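Local atomic coordinates of cryptochrome DASH, chloroplastic/mitochondrial (Arabidopsis thaliana, PDB entry 2J4D), a protein that repairs cyclobutane pyrimidine dimers in single-stranded DNA with an FAD cofactor and a folate light antenna, and may also act as a photoreceptor. Residues A378-L383 and G387-R392. Residues are numbered along the deposited sequence; the frame is centred on the assembly and turned at random.
Sequences ANMKEL and GFMSNR. With FAD (flavin-adenine dinucleotide), chain C.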
loop_
_atom_site.group_PDB
_atom_site.type_symbol
_atom_site.label_atom_id
_atom_site.label_comp_id
_atom_site.label_asym_id
_atom_site.label_seq_id
_atom_site.Cartn_x
_atom_site.Cartn_y
_atom_site.Cartn_z
ATOM N N ALA A 378 16.253 -4.365 15.173
ATOM C CA ALA A 378 16.177 -5.263 14.030
ATOM C C ALA A 378 15.020 -4.838 13.122
ATOM O O ALA A 378 15.154 -4.808 11.901
ATOM C CB ALA A 378 15.976 -6.708 14.504
ATOM N N ASN A 379 13.882 -4.519 13.723
ATOM C CA ASN A 379 12.728 -4.097 12.939
ATOM C C ASN A 379 12.984 -2.779 12.215
ATOM O O ASN A 379 12.668 -2.647 11.033
ATOM C CB ASN A 379 11.490 -3.994 13.840
ATOM C CG ASN A 379 10.724 -5.307 13.930
ATOM O OD1 ASN A 379 10.059 -5.717 12.975
ATOM N ND2 ASN A 379 10.826 -5.983 15.075
ATOM N N MET A 380 13.582 -1.812 12.905
ATOM C CA MET A 380 13.847 -0.521 12.275
ATOM C C MET A 380 14.890 -0.657 11.171
ATOM O O MET A 380 14.856 0.071 10.175
ATOM C CB MET A 380 14.301 0.502 13.320
ATOM C CG MET A 380 13.261 0.767 14.410
ATOM S SD MET A 380 11.609 1.142 13.752
ATOM C CE MET A 380 11.954 2.717 12.905
ATOM N N LYS A 381 15.817 -1.595 11.337
ATOM C CA LYS A 381 16.832 -1.801 10.315
ATOM C C LYS A 381 16.166 -2.494 9.119
ATOM O O LYS A 381 16.469 -2.187 7.966
ATOM C CB LYS A 381 17.982 -2.658 10.859
ATOM C CG LYS A 381 19.213 -2.685 9.954
ATOM C CD LYS A 381 20.384 -3.428 10.596
ATOM C CE LYS A 381 20.862 -2.752 11.890
ATOM N NZ LYS A 381 21.443 -1.384 11.697
ATOM N N GLU A 382 15.254 -3.426 9.389
ATOM C CA GLU A 382 14.557 -4.113 8.301
ATOM C C GLU A 382 13.842 -3.064 7.447
ATOM O O GLU A 382 13.903 -3.081 6.216
ATOM C CB GLU A 382 13.522 -5.112 8.843
ATOM C CG GLU A 382 12.787 -5.856 7.715
ATOM C CD GLU A 382 11.732 -6.834 8.200
ATOM O OE1 GLU A 382 11.703 -7.150 9.406
ATOM O OE2 GLU A 382 10.931 -7.299 7.362
ATOM N N LEU A 383 13.177 -2.140 8.126
ATOM C CA LEU A 383 12.436 -1.074 7.461
ATOM C C LEU A 383 13.293 -0.177 6.566
ATOM O O LEU A 383 12.966 0.024 5.398
ATOM C CB LEU A 383 11.742 -0.209 8.508
ATOM C CG LEU A 383 11.014 1.025 7.966
ATOM C CD1 LEU A 383 9.868 0.588 7.037
ATOM C CD2 LEU A 383 10.487 1.835 9.129
ATOM N N GLY A 387 12.183 -1.429 3.205
ATOM C CA GLY A 387 10.943 -0.696 2.983
ATOM C C GLY A 387 9.730 -1.494 3.443
ATOM O O GLY A 387 8.583 -1.170 3.117
ATOM N N PHE A 388 9.982 -2.556 4.201
ATOM C CA PHE A 388 8.906 -3.396 4.721
ATOM C C PHE A 388 9.195 -3.767 6.174
ATOM O O PHE A 388 10.348 -3.760 6.607
ATOM C CB PHE A 388 8.789 -4.684 3.890
ATOM C CG PHE A 388 7.619 -5.559 4.275
ATOM C CD1 PHE A 388 6.363 -5.352 3.713
ATOM C CD2 PHE A 388 7.768 -6.576 5.219
ATOM C CE1 PHE A 388 5.265 -6.139 4.082
ATOM C CE2 PHE A 388 6.672 -7.374 5.597
ATOM C CZ PHE A 388 5.418 -7.149 5.025
ATOM N N MET A 389 8.137 -4.060 6.926
ATOM C CA MET A 389 8.254 -4.493 8.317
ATOM C C MET A 389 7.035 -5.364 8.566
ATOM O O MET A 389 5.948 -5.059 8.060
ATOM C CB MET A 389 8.249 -3.309 9.290
ATOM C CG MET A 389 8.547 -3.720 10.742
ATOM S SD MET A 389 8.403 -2.398 11.963
ATOM C CE MET A 389 9.557 -1.155 11.297
ATOM N N SER A 390 7.209 -6.450 9.319
ATOM C CA SER A 390 6.089 -7.347 9.613
ATOM C C SER A 390 5.054 -6.592 10.431
ATOM O O SER A 390 5.385 -5.622 11.115
ATOM C CB SER A 390 6.546 -8.571 10.421
ATOM O OG SER A 390 6.954 -8.186 11.722
ATOM N N ASN A 391 3.805 -7.045 10.365
ATOM C CA ASN A 391 2.740 -6.405 11.123
ATOM C C ASN A 391 3.066 -6.434 12.622
ATOM O O ASN A 391 2.848 -5.456 13.338
ATOM C CB ASN A 391 1.412 -7.119 10.868
ATOM C CG ASN A 391 0.277 -6.537 11.693
ATOM O OD1 ASN A 391 -0.027 -5.346 11.601
ATOM N ND2 ASN A 391 -0.346 -7.373 12.516
ATOM N N ARG A 392 3.588 -7.564 13.093
ATOM C CA ARG A 392 3.947 -7.703 14.505
ATOM C C ARG A 392 5.016 -6.662 14.862
ATOM O O ARG A 392 4.923 -5.985 15.880
ATOM C CB ARG A 392 4.464 -9.127 14.763
ATOM C CG ARG A 392 5.052 -9.383 16.148
ATOM C CD ARG A 392 4.073 -9.056 17.263
ATOM N NE ARG A 392 2.732 -9.560 16.975
ATOM C CZ ARG A 392 1.700 -9.442 17.807
ATOM N NH1 ARG A 392 1.860 -8.845 18.980
ATOM N NH2 ARG A 392 0.501 -9.905 17.460
HETATM P PA FAD C . -0.998 -9.940 5.707
HETATM O O1A FAD C . -0.668 -10.925 4.657
HETATM O O2A FAD C . -1.041 -10.361 7.127
HETATM O O5B FAD C . -2.412 -9.246 5.382
HETATM C C5B FAD C . -2.958 -9.277 4.044
HETATM C C4B FAD C . -3.396 -7.856 3.674
HETATM O O4B FAD C . -4.360 -7.416 4.629
HETATM C C3B FAD C . -2.287 -6.809 3.703
HETATM O O3B FAD C . -1.484 -6.829 2.535
HETATM C C2B FAD C . -3.081 -5.555 3.906
HETATM O O2B FAD C . -3.550 -4.946 2.724
HETATM C C1B FAD C . -4.204 -6.005 4.856
HETATM N N9A FAD C . -3.941 -5.789 6.295
HETATM C C8A FAD C . -3.454 -6.699 7.212
HETATM N N7A FAD C . -3.341 -6.185 8.430
HETATM C C5A FAD C . -3.778 -4.884 8.304
HETATM C C6A FAD C . -3.891 -3.827 9.238
HETATM N N6A FAD C . -3.588 -3.926 10.525
HETATM N N1A FAD C . -4.368 -2.615 8.769
HETATM C C2A FAD C . -4.695 -2.467 7.442
HETATM N N3A FAD C . -4.610 -3.435 6.499
HETATM C C4A FAD C . -4.135 -4.619 6.975
HETATM N N1 FAD C . -0.492 -1.476 5.973
HETATM C C2 FAD C . -0.471 -0.859 4.740
HETATM O O2 FAD C . -0.967 -1.390 3.763
HETATM N N3 FAD C . 0.140 0.400 4.636
HETATM C C4 FAD C . 0.732 1.070 5.704
HETATM O O4 FAD C . 1.262 2.185 5.546
HETATM C C4X FAD C . 0.708 0.430 6.967
HETATM N N5 FAD C . 1.283 1.029 8.099
HETATM C C5X FAD C . 1.154 0.445 9.361
HETATM C C6 FAD C . 1.622 1.105 10.505
HETATM C C7 FAD C . 1.510 0.542 11.798
HETATM C C7M FAD C . 2.031 1.307 12.990
HETATM C C8 FAD C . 0.893 -0.755 11.929
HETATM C C8M FAD C . 0.730 -1.440 13.276
HETATM C C9 FAD C . 0.418 -1.427 10.785
HETATM C C9A FAD C . 0.535 -0.850 9.486
HETATM N N10 FAD C . 0.066 -1.510 8.311
HETATM C C10 FAD C . 0.086 -0.850 7.062
HETATM C "C1'" FAD C . -0.807 -2.723 8.429
HETATM C "C2'" FAD C . -0.103 -4.094 8.380
HETATM O "O2'" FAD C . 0.968 -4.116 9.307
HETATM C "C3'" FAD C . 0.428 -4.354 6.972
HETATM O "O3'" FAD C . -0.635 -4.265 6.003
HETATM C "C4'" FAD C . 1.063 -5.742 6.772
HETATM O "O4'" FAD C . 2.195 -5.898 7.629
HETATM C "C5'" FAD C . 1.490 -5.886 5.317
HETATM O "O5'" FAD C . 2.062 -7.178 5.102
HETATM P P FAD C . 1.293 -8.440 4.551
HETATM O O1P FAD C . 0.811 -8.047 3.216
HETATM O O2P FAD C . 2.215 -9.608 4.563
HETATM O O3P FAD C . 0.149 -8.811 5.588
HETATM O O HOH W 1 9.556 -7.340 10.798
#
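Met389 lays its side chain across the flank of the helix that holds Asn379 and Leu383. Its CG lies 3.4 Å from Asn379 OD1, and the two side chains cross at about a right angle. A bend at the last torsion (chi3 -56°) turns CE back against the helix, 3.7 Å from Leu383 CB, with Met380 SD also touching this methyl. An alanine in place of Met389 would probably leave a gap beside Asn379 and Leu383, where the connecting segment meets the helix, and strip Met380 SD of an apolar neighbour. One residue before Leu383, Glu382 runs alongside Phe388, both pointing the same way; with CG anti to the backbone N (chi1 -179°), CG comes to 3.4 Å from Phe388 O, and the extended chain beyond carries OE2 to the ring edge, in plane, 3.9 Å from Phe388 CD2. A water bridges Asn379 OD1, Glu382 OE1 (2.6 Å) and the backbone N of Ser390, from which it accepts. Tyr463 also bonds Glu382 OE1, while Leu375 O takes Asn379 ND2. The helix closes with Gly387 N bonded to Leu383 O at 2.7 Å; Gly387 has positive phi (82°), where a side chain would jam against the preceding carbonyl. Beyond the turn, the far edge of the Phe388 ring meets the ribityl-phosphate link of FAD, CZ lying 3.4 Å from O5'. Ser390 OG then N-caps the next helix, accepting from Gly393 N. The contact is thus the tight link between helices 374-386 and 391-404 in the FAD-binding domain, with helix 462-467 beside Asn379 and Glu382, and helix 409-419 packed on Met380, Leu383 and Met389.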